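Urea carboxylase (PDB 3OEP) is of unknown function, a fused KipI-KipA homologue with cyclophilin-like domains, probably not the allophanate hydrolase it was once taken for. Local coordinates at residues Ile80-Gly86 with Leu170-Val176; Tyr115-Phe119 with Lys460-Gly464; Glu207-Leu213 with Arg356-Trp362; Arg219-Val225 with Gly364-Glu370. All coordinates share one frame; numbering follows the deposited sequence.

The four contacts run along one chain in which a KipI-like part and a KipA-like part are fused. Contact 1 pairs two strands within the first part, and contact 2 joins a strand of that same sheet to the second part; their centres lie about 22 Å apart. Contact 3 ties the connecting chain to the KipA-like part, and contact 4 pairs two strands of one of that part's sheets. The centres of these two are about 17 Å apart and they touch, R359 NH1 of contact 3 making a salt bridge of 2.8 Å to D365 OD2 of contact 4. Contacts 1 and 4 are farthest apart, about 43 Å between centres. Glycerol, probably from crystallisation, lies about 4 Å from the side chains of F119 in contact 2 and L369 in contact 4.

Contact 1: residues Ile80-Gly86 with Leu170-Val176; sequences IPVRYDG and LLGTSLV
R83 and T173 stand side by side on one face of the sheet, and D85 joins their polar ends. The T173 hydroxyl donates to D85 OD1 (OG1 to OD1, 2.8 Å) on the syn lone pair, while R83 NH1 bridges to D85 OD2 at 2.8 Å, coming in above the carboxylate plane. D85 has CG between its backbone N and carbonyl carbon (chi1 66°), which brings OD1 to the T173 hydroxyl. The R83 chain bends at chi3 (-50°), laying one guanidinium face over L175 CD2; its NH2 also bonds G202 O and T204 OG1. With an alanine in place of R83, D85 would probably lose its cation and L175 CD2 the flat group above it. These strands, 77-83 and 169-174, are antiparallel neighbours in the sheet of the first cyclophilin-like domain: R83 and T173 form a hydrogen-bonded pair, V82 and S174 a non-hydrogen-bonded one. Beyond the strand end, the Y84 ring has L171 O near its edge, and its OH bonds H107. S174 OG touches I80 CG2 at 3.4 Å and donates to V176 O. Farther along, the V176 and P81 side chains cross at about a right angle, CG1 3.9 Å from CD in one of two V176 conformers.

Contact 2: residues Tyr115-Phe119 with Lys460-Gly464; sequences YALGF and KGSLG
S462 and L463 push into the backbone turn that follows strand 112-117. On L463, CG lies anti to the carbonyl carbon (chi1 -64°), and the chain runs on from CB through CG so that CD1 leads. That methyl does the touching: it packs on A116 CB at 3.9 Å, lies 3.8 Å from L117 O and brushes the G118 carbonyl carbon. The side chain also rests on A42 of strand 36-42. Behind it, the F119 ring approaches L463 O obliquely, CD2 3.7 Å away. S462 OG, in the conformer given, one of two, donates to G118 O at 2.7 Å from well above the carbonyl plane. Three waters bridge the backbones: one lies 2.6 Å from L117 O and also bridges to S462 OG, another links G118 O to S462 N, and a third donates to both F119 O and L463 O. The KipI-like and KipA-like parts thus meet here with little direct side-chain bonding, apparently a single serine hydroxyl, and with water meeting L117 O, G118 O, F119 O and L463 O.

Contact 3: residues Glu207-Leu213 with Arg356-Trp362; sequences EPRPLEL and RIGRPLW
R356 reaches out along P208 and E207 at one end of this contact. Its extended chain brings NH1 to P208 O at 2.7 Å, while NH1 and NH2 both close on E207 OE1 (NH2 at 3.0 Å) from the same side of the carboxylate plane. Were R356 a leucine, the E207 carboxylate would probably be left without its cation and P208 O without this donor. The middle is close-knit: L211 N bonds R356 O at 2.8 Å, G358 N returns to L211 O, and buried L213 sets CD1 against I357 CG2 and G358 CA, both residues buried too. The outer side is looser, with E207, P210 and W362 exposed. There R359 NE points straight at E212 OE2 (2.8 Å, 179°), and the W362 ring covers one face of its guanidinium, CE3 3.5 Å above the plane. Neither segment is regular secondary structure: 207-213 is part of the connection from strand 194-199 to strand 221-225, while the loop between strands 331-336 and 366-368 holds the other segment, whose I357 packs on Y179 and F345.

Contact 4: residues Arg219-Val225 with Gly364-Glu370; sequences RLPALLV and GDVLGLE
This contact is the edge of a six-stranded antiparallel sheet in the KipA-like part, where strand 366-368 closes one side against strand 221-225. L223 and L367 form a hydrogen-bonded pair whose side chains run alongside each other, L223 CD1 meeting L367 CG at 3.9 Å. L223 holds CG between its backbone N and carbonyl carbon (chi1 66°), and this turns its branch toward L367. On the other face L224 CD1 touches V366 CG2 at 4.0 Å, and V366 CG1 also reaches P221 CB. The ladder is interrupted by a classic beta bulge: A222 and L223 together stand opposite the single residue L367, whose O accepts from A222 N at 2.8 Å and from L223 N at 3.1 Å. Past the bulge A222 CB packs on L369 CD2, next to L289 of strand 289-295. L220 and L369 cross at about a right angle, CB against CB, and L369 N bonds L220 O. At the exposed end, R219 grips E370 O with two nitrogens, NH1 at 2.9 Å and NH2 at 3.1 Å, the oxygen lying in the guanidinium plane. NH1 also makes a salt bridge to E370 OE2 at 3.3 Å; the guanidinium plane stands 81° to the carboxylate, and a water accepts from NH1 while donating to OE2. At the opposite end G364 N bonds V225 O at 2.7 Å.

Contact 1: residues Ile80-Gly86 with Leu170-Val176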
loop_
_atom_site.group_PDB
_atom_site.type_symbol
_atom_site.label_atom_id
_atom_site.label_comp_id
_atom_site.label_asym_id
_atom_site.label_seq_id
_atom_site.Cartn_x
_atom_site.Cartn_y
_atom_site.Cartn_z
ATOM N N ILE A 80 -17.839 20.545 -2.868
ATOM C CA ILE A 80 -17.489 20.076 -1.531
ATOM C C ILE A 80 -17.978 21.091 -0.497
ATOM O O ILE A 80 -17.345 22.131 -0.303
ATOM C CB ILE A 80 -15.957 19.893 -1.366
ATOM C CG1 ILE A 80 -15.384 18.947 -2.428
ATOM C CG2 ILE A 80 -15.608 19.390 0.049
ATOM C CD1 ILE A 80 -15.930 17.542 -2.377
ATOM N N PRO A 81 -19.118 20.813 0.155
ATOM C CA PRO A 81 -19.546 21.676 1.263
ATOM C C PRO A 81 -18.560 21.546 2.411
ATOM O O PRO A 81 -18.116 20.434 2.709
ATOM C CB PRO A 81 -20.921 21.119 1.658
ATOM C CG PRO A 81 -21.297 20.165 0.597
ATOM C CD PRO A 81 -20.051 19.695 -0.062
ATOM N N VAL A 82 -18.215 22.669 3.040
ATOM C CA VAL A 82 -17.175 22.704 4.073
ATOM C C VAL A 82 -17.592 23.567 5.256
ATOM O O VAL A 82 -18.093 24.680 5.069
ATOM C CB VAL A 82 -15.861 23.290 3.515
ATOM C CG1 VAL A 82 -14.749 23.275 4.583
ATOM C CG2 VAL A 82 -15.435 22.537 2.290
ATOM N N ARG A 83 -17.373 23.055 6.465
ATOM C CA ARG A 83 -17.515 23.841 7.684
ATOM C C ARG A 83 -16.115 24.338 8.044
ATOM O O ARG A 83 -15.213 23.530 8.278
ATOM C CB ARG A 83 -18.079 22.985 8.815
ATOM C CG ARG A 83 -18.480 23.784 10.045
ATOM C CD ARG A 83 -18.534 22.937 11.308
ATOM N NE ARG A 83 -19.316 21.714 11.144
ATOM C CZ ARG A 83 -18.862 20.468 11.297
ATOM N NH1 ARG A 83 -17.595 20.212 11.629
ATOM N NH2 ARG A 83 -19.696 19.452 11.111
ATOM N N TYR A 84 -15.924 25.659 8.074
ATOM C CA TYR A 84 -14.591 26.229 8.306
ATOM C C TYR A 84 -14.343 26.391 9.798
ATOM O O TYR A 84 -14.369 27.501 10.336
ATOM C CB TYR A 84 -14.413 27.546 7.541
ATOM C CG TYR A 84 -14.212 27.325 6.059
ATOM C CD1 TYR A 84 -12.978 26.914 5.559
ATOM C CD2 TYR A 84 -15.260 27.488 5.161
ATOM C CE1 TYR A 84 -12.791 26.687 4.198
ATOM C CE2 TYR A 84 -15.078 27.271 3.794
ATOM C CZ TYR A 84 -13.840 26.874 3.323
ATOM O OH TYR A 84 -13.649 26.652 1.985
ATOM N N ASP A 85 -14.104 25.249 10.441
ATOM C CA ASP A 85 -13.897 25.139 11.880
ATOM C C ASP A 85 -12.513 24.566 12.184
ATOM O O ASP A 85 -12.272 24.041 13.280
ATOM C CB ASP A 85 -14.984 24.243 12.496
ATOM C CG ASP A 85 -14.892 22.777 12.034
ATOM O OD1 ASP A 85 -14.135 22.469 11.083
ATOM O OD2 ASP A 85 -15.587 21.920 12.633
ATOM N N GLY A 86 -11.603 24.670 11.214
ATOM C CA GLY A 86 -10.298 24.045 11.320
ATOM C C GLY A 86 -9.480 24.578 12.479
ATOM O O GLY A 86 -9.499 25.780 12.770
ATOM N N LEU A 170 -4.877 22.917 8.829
ATOM C CA LEU A 170 -6.281 22.492 8.849
ATOM C C LEU A 170 -7.232 23.684 8.922
ATOM O O LEU A 170 -7.251 24.417 9.917
ATOM C CB LEU A 170 -6.541 21.551 10.027
ATOM C CG LEU A 170 -5.582 20.373 10.199
ATOM C CD1 LEU A 170 -6.070 19.478 11.351
ATOM C CD2 LEU A 170 -5.429 19.569 8.915
ATOM N N LEU A 171 -8.009 23.870 7.859
ATOM C CA LEU A 171 -8.932 24.996 7.737
ATOM C C LEU A 171 -10.384 24.640 8.055
ATOM O O LEU A 171 -11.160 25.506 8.455
ATOM C CB LEU A 171 -8.890 25.564 6.317
ATOM C CG LEU A 171 -7.552 26.061 5.796
ATOM C CD1 LEU A 171 -7.762 26.841 4.506
ATOM C CD2 LEU A 171 -6.856 26.921 6.859
ATOM N N GLY A 172 -10.762 23.384 7.857
ATOM C CA GLY A 172 -12.137 22.992 8.094
ATOM C C GLY A 172 -12.404 21.517 7.947
ATOM O O GLY A 172 -11.480 20.693 7.956
ATOM N N THR A 173 -13.689 21.202 7.814
ATOM C CA THR A 173 -14.188 19.838 7.780
ATOM C C THR A 173 -15.106 19.670 6.574
ATOM O O THR A 173 -16.070 20.415 6.422
ATOM C CB THR A 173 -15.013 19.541 9.043
ATOM O OG1 THR A 173 -14.220 19.792 10.211
ATOM C CG2 THR A 173 -15.499 18.093 9.050
ATOM N N SER A 174 -14.822 18.688 5.726
ATOM C CA SER A 174 -15.695 18.392 4.595
ATOM C C SER A 174 -16.986 17.766 5.110
ATOM O O SER A 174 -16.954 16.905 5.991
ATOM C CB SER A 174 -15.013 17.442 3.613
ATOM O OG SER A 174 -15.892 17.072 2.558
ATOM N N LEU A 175 -18.116 18.205 4.561
ATOM C CA LEU A 175 -19.418 17.695 4.981
ATOM C C LEU A 175 -19.893 16.550 4.076
ATOM O O LEU A 175 -21.025 16.059 4.212
ATOM C CB LEU A 175 -20.437 18.830 5.066
ATOM C CG LEU A 175 -19.987 19.971 5.985
ATOM C CD1 LEU A 175 -21.075 21.034 6.084
ATOM C CD2 LEU A 175 -19.601 19.459 7.374
ATOM N N VAL A 176 -19.011 16.140 3.163
ATOM C CA VAL A 176 -19.189 14.921 2.377
ATOM C C VAL A 176 -17.947 14.044 2.533
ATOM O O VAL A 176 -16.823 14.549 2.631
ATOM C CB VAL A 176 -19.438 15.219 0.879
ATOM C CG1 VAL A 176 -20.779 15.922 0.689
ATOM C CG2 VAL A 176 -18.303 16.052 0.286
#

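Contact 2: residues Tyr115-Phe119 with Lys460-Gly464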
loop_
_atom_site.group_PDB
_atom_site.type_symbol
_atom_site.label_atom_id
_atom_site.label_comp_id
_atom_site.label_asym_id
_atom_site.label_seq_id
_atom_site.Cartn_x
_atom_site.Cartn_y
_atom_site.Cartn_z
ATOM N N TYR A 115 -4.970 17.143 -9.150
ATOM C CA TYR A 115 -3.714 16.820 -9.834
ATOM C C TYR A 115 -3.168 15.435 -9.483
ATOM O O TYR A 115 -2.391 14.861 -10.241
ATOM C CB TYR A 115 -2.653 17.872 -9.515
ATOM C CG TYR A 115 -2.788 19.109 -10.359
ATOM C CD1 TYR A 115 -3.649 20.132 -9.991
ATOM C CD2 TYR A 115 -2.074 19.239 -11.542
ATOM C CE1 TYR A 115 -3.778 21.269 -10.771
ATOM C CE2 TYR A 115 -2.197 20.382 -12.333
ATOM C CZ TYR A 115 -3.054 21.387 -11.937
ATOM O OH TYR A 115 -3.191 22.520 -12.710
ATOM N N ALA A 116 -3.550 14.923 -8.319
ATOM C CA ALA A 116 -3.126 13.608 -7.869
ATOM C C ALA A 116 -4.156 13.112 -6.875
ATOM O O ALA A 116 -4.872 13.900 -6.268
ATOM C CB ALA A 116 -1.756 13.670 -7.220
ATOM N N LEU A 117 -4.227 11.797 -6.730
ATOM C CA LEU A 117 -5.209 11.181 -5.874
ATOM C C LEU A 117 -4.547 9.989 -5.250
ATOM O O LEU A 117 -3.937 9.183 -5.947
ATOM C CB LEU A 117 -6.420 10.732 -6.688
ATOM C CG LEU A 117 -7.674 10.293 -5.934
ATOM C CD1 LEU A 117 -8.367 11.488 -5.312
ATOM C CD2 LEU A 117 -8.623 9.583 -6.888
ATOM N N GLY A 118 -4.625 9.897 -3.935
ATOM C CA GLY A 118 -4.313 8.643 -3.271
ATOM C C GLY A 118 -3.135 8.612 -2.325
ATOM O O GLY A 118 -2.591 7.537 -2.076
ATOM N N PHE A 119 -2.751 9.751 -1.751
ATOM C CA PHE A 119 -1.735 9.719 -0.693
ATOM C C PHE A 119 -2.157 8.705 0.387
ATOM O O PHE A 119 -1.343 7.936 0.912
ATOM C CB PHE A 119 -1.527 11.103 -0.086
ATOM C CG PHE A 119 -0.402 11.156 0.898
ATOM C CD1 PHE A 119 -0.653 11.099 2.264
ATOM C CD2 PHE A 119 0.915 11.235 0.460
ATOM C CE1 PHE A 119 0.395 11.139 3.179
ATOM C CE2 PHE A 119 1.964 11.270 1.365
ATOM C CZ PHE A 119 1.704 11.223 2.725
ATOM N N LYS A 460 3.093 0.039 0.880
ATOM C CA LYS A 460 3.488 1.436 0.739
ATOM C C LYS A 460 2.321 2.279 0.224
ATOM O O LYS A 460 1.475 1.792 -0.531
ATOM C CB LYS A 460 4.655 1.560 -0.240
ATOM C CG LYS A 460 4.269 1.250 -1.686
ATOM C CD LYS A 460 5.483 1.142 -2.590
ATOM C CE LYS A 460 5.090 0.707 -3.991
ATOM N NZ LYS A 460 3.928 1.461 -4.566
ATOM N N GLY A 461 2.291 3.544 0.635
ATOM C CA GLY A 461 1.375 4.517 0.053
ATOM C C GLY A 461 1.693 4.680 -1.425
ATOM O O GLY A 461 2.837 4.498 -1.836
ATOM N N SER A 462 0.688 5.037 -2.214
ATOM C CA SER A 462 0.829 5.117 -3.672
ATOM C C SER A 462 1.650 6.317 -4.130
ATOM O O SER A 462 2.215 6.290 -5.223
ATOM C CB SER A 462 -0.547 5.169 -4.344
ATOM O OG SER A 462 -1.202 6.395 -4.070
ATOM N N LEU A 463 1.699 7.356 -3.292
ATOM C CA LEU A 463 2.388 8.618 -3.585
ATOM C C LEU A 463 3.328 9.030 -2.460
ATOM O O LEU A 463 3.044 8.800 -1.283
ATOM C CB LEU A 463 1.368 9.749 -3.765
ATOM C CG LEU A 463 0.405 9.645 -4.935
ATOM C CD1 LEU A 463 -0.638 10.751 -4.859
ATOM C CD2 LEU A 463 1.166 9.699 -6.260
ATOM N N GLY A 464 4.425 9.682 -2.825
ATOM C CA GLY A 464 5.365 10.211 -1.841
ATOM C C GLY A 464 6.241 11.297 -2.427
ATOM O O GLY A 464 6.630 11.217 -3.596
HETATM O O HOH W 1 -1.799 7.826 -6.698
HETATM O O HOH W 2 -1.897 5.190 -0.801
HETATM O O HOH W 3 1.012 7.619 -0.192
#

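Contact 3: residues Glu207-Leu213 with Arg356-Trp362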
loop_
_atom_site.group_PDB
_atom_site.type_symbol
_atom_site.label_atom_id
_atom_site.label_comp_id
_atom_site.label_asym_id
_atom_site.label_seq_id
_atom_site.Cartn_x
_atom_site.Cartn_y
_atom_site.Cartn_z
ATOM N N GLU A 207 -16.629 8.425 10.044
ATOM C CA GLU A 207 -15.417 7.848 9.476
ATOM C C GLU A 207 -15.810 6.655 8.614
ATOM O O GLU A 207 -16.746 5.926 8.966
ATOM C CB GLU A 207 -14.460 7.356 10.556
ATOM C CG GLU A 207 -13.825 8.425 11.394
ATOM C CD GLU A 207 -12.702 7.886 12.265
ATOM O OE1 GLU A 207 -12.402 6.672 12.189
ATOM O OE2 GLU A 207 -12.125 8.679 13.034
ATOM N N PRO A 208 -15.091 6.436 7.501
ATOM C CA PRO A 208 -15.316 5.226 6.717
ATOM C C PRO A 208 -15.265 3.978 7.591
ATOM O O PRO A 208 -14.368 3.840 8.422
ATOM C CB PRO A 208 -14.154 5.226 5.723
ATOM C CG PRO A 208 -13.762 6.648 5.588
ATOM C CD PRO A 208 -14.080 7.317 6.889
ATOM N N ARG A 209 -16.235 3.094 7.407
ATOM C CA ARG A 209 -16.290 1.851 8.152
ATOM C C ARG A 209 -15.546 0.761 7.373
ATOM O O ARG A 209 -15.663 0.709 6.155
ATOM C CB ARG A 209 -17.749 1.462 8.357
ATOM C CG ARG A 209 -17.953 0.253 9.226
ATOM C CD ARG A 209 -19.394 0.169 9.696
ATOM N NE ARG A 209 -20.348 0.214 8.587
ATOM C CZ ARG A 209 -20.701 -0.830 7.835
ATOM N NH1 ARG A 209 -20.181 -2.034 8.047
ATOM N NH2 ARG A 209 -21.582 -0.665 6.855
ATOM N N PRO A 210 -14.773 -0.101 8.063
ATOM C CA PRO A 210 -14.050 -1.150 7.334
ATOM C C PRO A 210 -14.966 -2.025 6.479
ATOM O O PRO A 210 -16.088 -2.335 6.894
ATOM C CB PRO A 210 -13.391 -1.971 8.452
ATOM C CG PRO A 210 -13.287 -1.028 9.597
ATOM C CD PRO A 210 -14.483 -0.146 9.509
ATOM N N LEU A 211 -14.500 -2.376 5.283
ATOM C CA LEU A 211 -15.252 -3.236 4.372
ATOM C C LEU A 211 -14.855 -4.680 4.629
ATOM O O LEU A 211 -13.690 -5.024 4.509
ATOM C CB LEU A 211 -14.958 -2.878 2.914
ATOM C CG LEU A 211 -15.664 -3.716 1.837
ATOM C CD1 LEU A 211 -17.177 -3.531 1.897
ATOM C CD2 LEU A 211 -15.139 -3.378 0.448
ATOM N N GLU A 212 -15.829 -5.514 4.986
ATOM C CA GLU A 212 -15.584 -6.942 5.198
ATOM C C GLU A 212 -15.437 -7.667 3.866
ATOM O O GLU A 212 -16.296 -7.547 2.990
ATOM C CB GLU A 212 -16.735 -7.574 5.991
ATOM C CG GLU A 212 -16.729 -7.240 7.476
ATOM C CD GLU A 212 -15.745 -8.080 8.287
ATOM O OE1 GLU A 212 -15.248 -9.111 7.780
ATOM O OE2 GLU A 212 -15.474 -7.707 9.449
ATOM N N LEU A 213 -14.348 -8.416 3.725
ATOM C CA LEU A 213 -14.125 -9.259 2.553
ATOM C C LEU A 213 -14.475 -10.726 2.839
ATOM O O LEU A 213 -14.935 -11.445 1.956
ATOM C CB LEU A 213 -12.678 -9.136 2.089
ATOM C CG LEU A 213 -12.226 -7.703 1.789
ATOM C CD1 LEU A 213 -10.780 -7.683 1.342
ATOM C CD2 LEU A 213 -13.138 -7.061 0.740
ATOM N N ARG A 356 -8.980 0.729 4.948
ATOM C CA ARG A 356 -9.991 -0.051 5.669
ATOM C C ARG A 356 -10.743 -1.025 4.750
ATOM O O ARG A 356 -11.961 -1.196 4.853
ATOM C CB ARG A 356 -10.941 0.877 6.435
ATOM C CG ARG A 356 -10.219 1.739 7.460
ATOM C CD ARG A 356 -11.167 2.599 8.269
ATOM N NE ARG A 356 -10.447 3.384 9.271
ATOM C CZ ARG A 356 -11.016 4.226 10.131
ATOM N NH1 ARG A 356 -12.330 4.419 10.126
ATOM N NH2 ARG A 356 -10.260 4.887 11.003
ATOM N N ILE A 357 -9.992 -1.648 3.844
ATOM C CA ILE A 357 -10.498 -2.704 2.994
ATOM C C ILE A 357 -9.948 -3.998 3.595
ATOM O O ILE A 357 -8.733 -4.212 3.638
ATOM C CB ILE A 357 -10.047 -2.521 1.539
ATOM C CG1 ILE A 357 -10.644 -1.233 0.951
ATOM C CG2 ILE A 357 -10.456 -3.726 0.681
ATOM C CD1 ILE A 357 -9.872 -0.699 -0.229
ATOM N N GLY A 358 -10.847 -4.830 4.104
ATOM C CA GLY A 358 -10.453 -6.016 4.861
ATOM C C GLY A 358 -9.877 -5.659 6.219
ATOM O O GLY A 358 -9.900 -4.495 6.641
ATOM N N ARG A 359 -9.369 -6.671 6.913
ATOM C CA ARG A 359 -8.845 -6.500 8.264
ATOM C C ARG A 359 -8.039 -7.719 8.673
ATOM O O ARG A 359 -8.174 -8.776 8.057
ATOM C CB ARG A 359 -9.991 -6.329 9.258
ATOM C CG ARG A 359 -10.965 -7.488 9.257
ATOM C CD ARG A 359 -11.899 -7.440 10.438
ATOM N NE ARG A 359 -12.921 -8.475 10.320
ATOM C CZ ARG A 359 -12.741 -9.764 10.608
ATOM N NH1 ARG A 359 -11.570 -10.214 11.051
ATOM N NH2 ARG A 359 -13.757 -10.613 10.458
ATOM N N PRO A 360 -7.232 -7.590 9.735
ATOM C CA PRO A 360 -6.605 -8.782 10.290
ATOM C C PRO A 360 -7.628 -9.729 10.915
ATOM O O PRO A 360 -8.733 -9.308 11.297
ATOM C CB PRO A 360 -5.660 -8.229 11.363
ATOM C CG PRO A 360 -5.542 -6.769 11.074
ATOM C CD PRO A 360 -6.831 -6.376 10.463
ATOM N N LEU A 361 -7.262 -10.998 11.017
ATOM C CA LEU A 361 -8.158 -11.978 11.606
ATOM C C LEU A 361 -8.370 -11.680 13.086
ATOM O O LEU A 361 -7.484 -11.131 13.766
ATOM C CB LEU A 361 -7.635 -13.401 11.407
ATOM C CG LEU A 361 -7.434 -13.831 9.950
ATOM C CD1 LEU A 361 -6.830 -15.225 9.893
ATOM C CD2 LEU A 361 -8.748 -13.772 9.172
ATOM N N TRP A 362 -9.576 -12.016 13.542
ATOM C CA TRP A 362 -10.032 -11.846 14.918
ATOM C C TRP A 362 -10.342 -13.217 15.488
ATOM O O TRP A 362 -10.740 -14.118 14.752
ATOM C CB TRP A 362 -11.374 -11.126 14.950
ATOM C CG TRP A 362 -11.383 -9.665 14.806
ATOM C CD1 TRP A 362 -10.399 -8.790 15.145
ATOM C CD2 TRP A 362 -12.491 -8.881 14.358
ATOM N NE1 TRP A 362 -10.814 -7.501 14.897
ATOM C CE2 TRP A 362 -12.098 -7.532 14.414
ATOM C CE3 TRP A 362 -13.776 -9.194 13.896
ATOM C CZ2 TRP A 362 -12.943 -6.489 14.026
ATOM C CZ3 TRP A 362 -14.619 -8.160 13.510
ATOM C CH2 TRP A 362 -14.196 -6.824 13.575
#

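Contact 4: residues Arg219-Val225 with Gly364-Glu370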
loop_
_atom_site.group_PDB
_atom_site.type_symbol
_atom_site.label_atom_id
_atom_site.label_comp_id
_atom_site.label_asym_id
_atom_site.label_seq_id
_atom_site.Cartn_x
_atom_site.Cartn_y
_atom_site.Cartn_z
ATOM N N ARG A 219 -19.393 -21.034 2.497
ATOM C CA ARG A 219 -20.046 -22.191 1.895
ATOM C C ARG A 219 -19.491 -23.515 2.416
ATOM O O ARG A 219 -20.232 -24.485 2.580
ATOM C CB ARG A 219 -19.900 -22.138 0.374
ATOM C CG ARG A 219 -20.634 -20.980 -0.272
ATOM C CD ARG A 219 -20.484 -20.985 -1.789
ATOM N NE ARG A 219 -19.217 -20.394 -2.222
ATOM C CZ ARG A 219 -18.088 -21.063 -2.461
ATOM N NH1 ARG A 219 -17.010 -20.395 -2.851
ATOM N NH2 ARG A 219 -18.016 -22.387 -2.316
ATOM N N LEU A 220 -18.187 -23.543 2.667
ATOM C CA LEU A 220 -17.482 -24.744 3.107
ATOM C C LEU A 220 -16.577 -24.416 4.298
ATOM O O LEU A 220 -15.352 -24.306 4.149
ATOM C CB LEU A 220 -16.645 -25.299 1.956
ATOM C CG LEU A 220 -17.396 -25.750 0.705
ATOM C CD1 LEU A 220 -16.428 -25.925 -0.468
ATOM C CD2 LEU A 220 -18.165 -27.031 0.985
ATOM N N PRO A 221 -17.169 -24.259 5.494
ATOM C CA PRO A 221 -16.366 -23.892 6.659
ATOM C C PRO A 221 -15.185 -24.841 6.865
ATOM O O PRO A 221 -15.339 -26.066 6.806
ATOM C CB PRO A 221 -17.364 -23.980 7.818
ATOM C CG PRO A 221 -18.670 -23.778 7.198
ATOM C CD PRO A 221 -18.596 -24.378 5.833
ATOM N N ALA A 222 -14.012 -24.263 7.085
ATOM C CA ALA A 222 -12.762 -25.010 7.072
ATOM C C ALA A 222 -12.010 -24.925 8.384
ATOM O O ALA A 222 -11.478 -25.929 8.860
ATOM C CB ALA A 222 -11.880 -24.507 5.945
ATOM N N LEU A 223 -11.916 -23.722 8.948
ATOM C CA LEU A 223 -11.123 -23.513 10.153
ATOM C C LEU A 223 -11.628 -22.336 10.982
ATOM O O LEU A 223 -12.264 -21.405 10.461
ATOM C CB LEU A 223 -9.639 -23.341 9.803
ATOM C CG LEU A 223 -9.258 -22.092 9.008
ATOM C CD1 LEU A 223 -8.914 -20.942 9.948
ATOM C CD2 LEU A 223 -8.082 -22.389 8.070
ATOM N N LEU A 224 -11.345 -22.425 12.275
ATOM C CA LEU A 224 -11.687 -21.419 13.266
ATOM C C LEU A 224 -10.418 -20.774 13.778
ATOM O O LEU A 224 -9.460 -21.471 14.146
ATOM C CB LEU A 224 -12.411 -22.067 14.455
ATOM C CG LEU A 224 -12.676 -21.177 15.672
ATOM C CD1 LEU A 224 -13.704 -20.076 15.370
ATOM C CD2 LEU A 224 -13.140 -22.032 16.844
ATOM N N VAL A 225 -10.417 -19.446 13.813
ATOM C CA VAL A 225 -9.364 -18.698 14.473
ATOM C C VAL A 225 -9.706 -18.650 15.959
ATOM O O VAL A 225 -10.626 -17.940 16.374
ATOM C CB VAL A 225 -9.251 -17.260 13.928
ATOM C CG1 VAL A 225 -8.095 -16.520 14.625
ATOM C CG2 VAL A 225 -9.080 -17.279 12.412
ATOM N N GLY A 364 -12.512 -15.995 16.745
ATOM C CA GLY A 364 -13.880 -16.366 16.382
ATOM C C GLY A 364 -14.165 -16.359 14.891
ATOM O O GLY A 364 -15.220 -16.832 14.464
ATOM N N ASP A 365 -13.245 -15.821 14.089
ATOM C CA ASP A 365 -13.408 -15.848 12.637
ATOM C C ASP A 365 -13.463 -17.291 12.154
ATOM O O ASP A 365 -12.655 -18.128 12.572
ATOM C CB ASP A 365 -12.257 -15.134 11.915
ATOM C CG ASP A 365 -12.411 -13.622 11.889
ATOM O OD1 ASP A 365 -13.528 -13.103 12.110
ATOM O OD2 ASP A 365 -11.400 -12.939 11.629
ATOM N N VAL A 366 -14.407 -17.568 11.265
ATOM C CA VAL A 366 -14.464 -18.851 10.573
ATOM C C VAL A 366 -14.132 -18.623 9.101
ATOM O O VAL A 366 -14.773 -17.800 8.434
ATOM C CB VAL A 366 -15.838 -19.507 10.714
ATOM C CG1 VAL A 366 -15.926 -20.766 9.861
ATOM C CG2 VAL A 366 -16.101 -19.829 12.176
ATOM N N LEU A 367 -13.114 -19.325 8.619
ATOM C CA LEU A 367 -12.711 -19.254 7.211
ATOM C C LEU A 367 -13.167 -20.506 6.496
ATOM O O LEU A 367 -13.142 -21.596 7.076
ATOM C CB LEU A 367 -11.199 -19.137 7.085
ATOM C CG LEU A 367 -10.533 -18.003 7.865
ATOM C CD1 LEU A 367 -9.067 -17.881 7.451
ATOM C CD2 LEU A 367 -11.263 -16.690 7.667
ATOM N N GLY A 368 -13.561 -20.349 5.234
ATOM C CA GLY A 368 -14.055 -21.461 4.424
ATOM C C GLY A 368 -13.242 -21.711 3.168
ATOM O O GLY A 368 -12.447 -20.864 2.754
ATOM N N LEU A 369 -13.442 -22.883 2.563
ATOM C CA LEU A 369 -12.789 -23.237 1.303
ATOM C C LEU A 369 -13.512 -22.586 0.116
ATOM O O LEU A 369 -14.747 -22.513 0.085
ATOM C CB LEU A 369 -12.763 -24.765 1.112
ATOM C CG LEU A 369 -12.062 -25.594 2.192
ATOM C CD1 LEU A 369 -12.157 -27.078 1.875
ATOM C CD2 LEU A 369 -10.603 -25.170 2.355
ATOM N N GLU A 370 -12.744 -22.097 -0.852
ATOM C CA GLU A 370 -13.329 -21.549 -2.081
ATOM C C GLU A 370 -14.027 -22.665 -2.869
ATOM O O GLU A 370 -15.108 -22.458 -3.412
ATOM C CB GLU A 370 -12.260 -20.856 -2.935
ATOM C CG GLU A 370 -12.684 -20.485 -4.364
ATOM C CD GLU A 370 -13.922 -19.603 -4.426
ATOM O OE1 GLU A 370 -14.634 -19.647 -5.455
ATOM O OE2 GLU A 370 -14.191 -18.866 -3.455
HETATM O O HOH W 4 -16.570 -17.493 -3.968
HETATM O O HOH W 5 -16.347 -21.507 2.060
#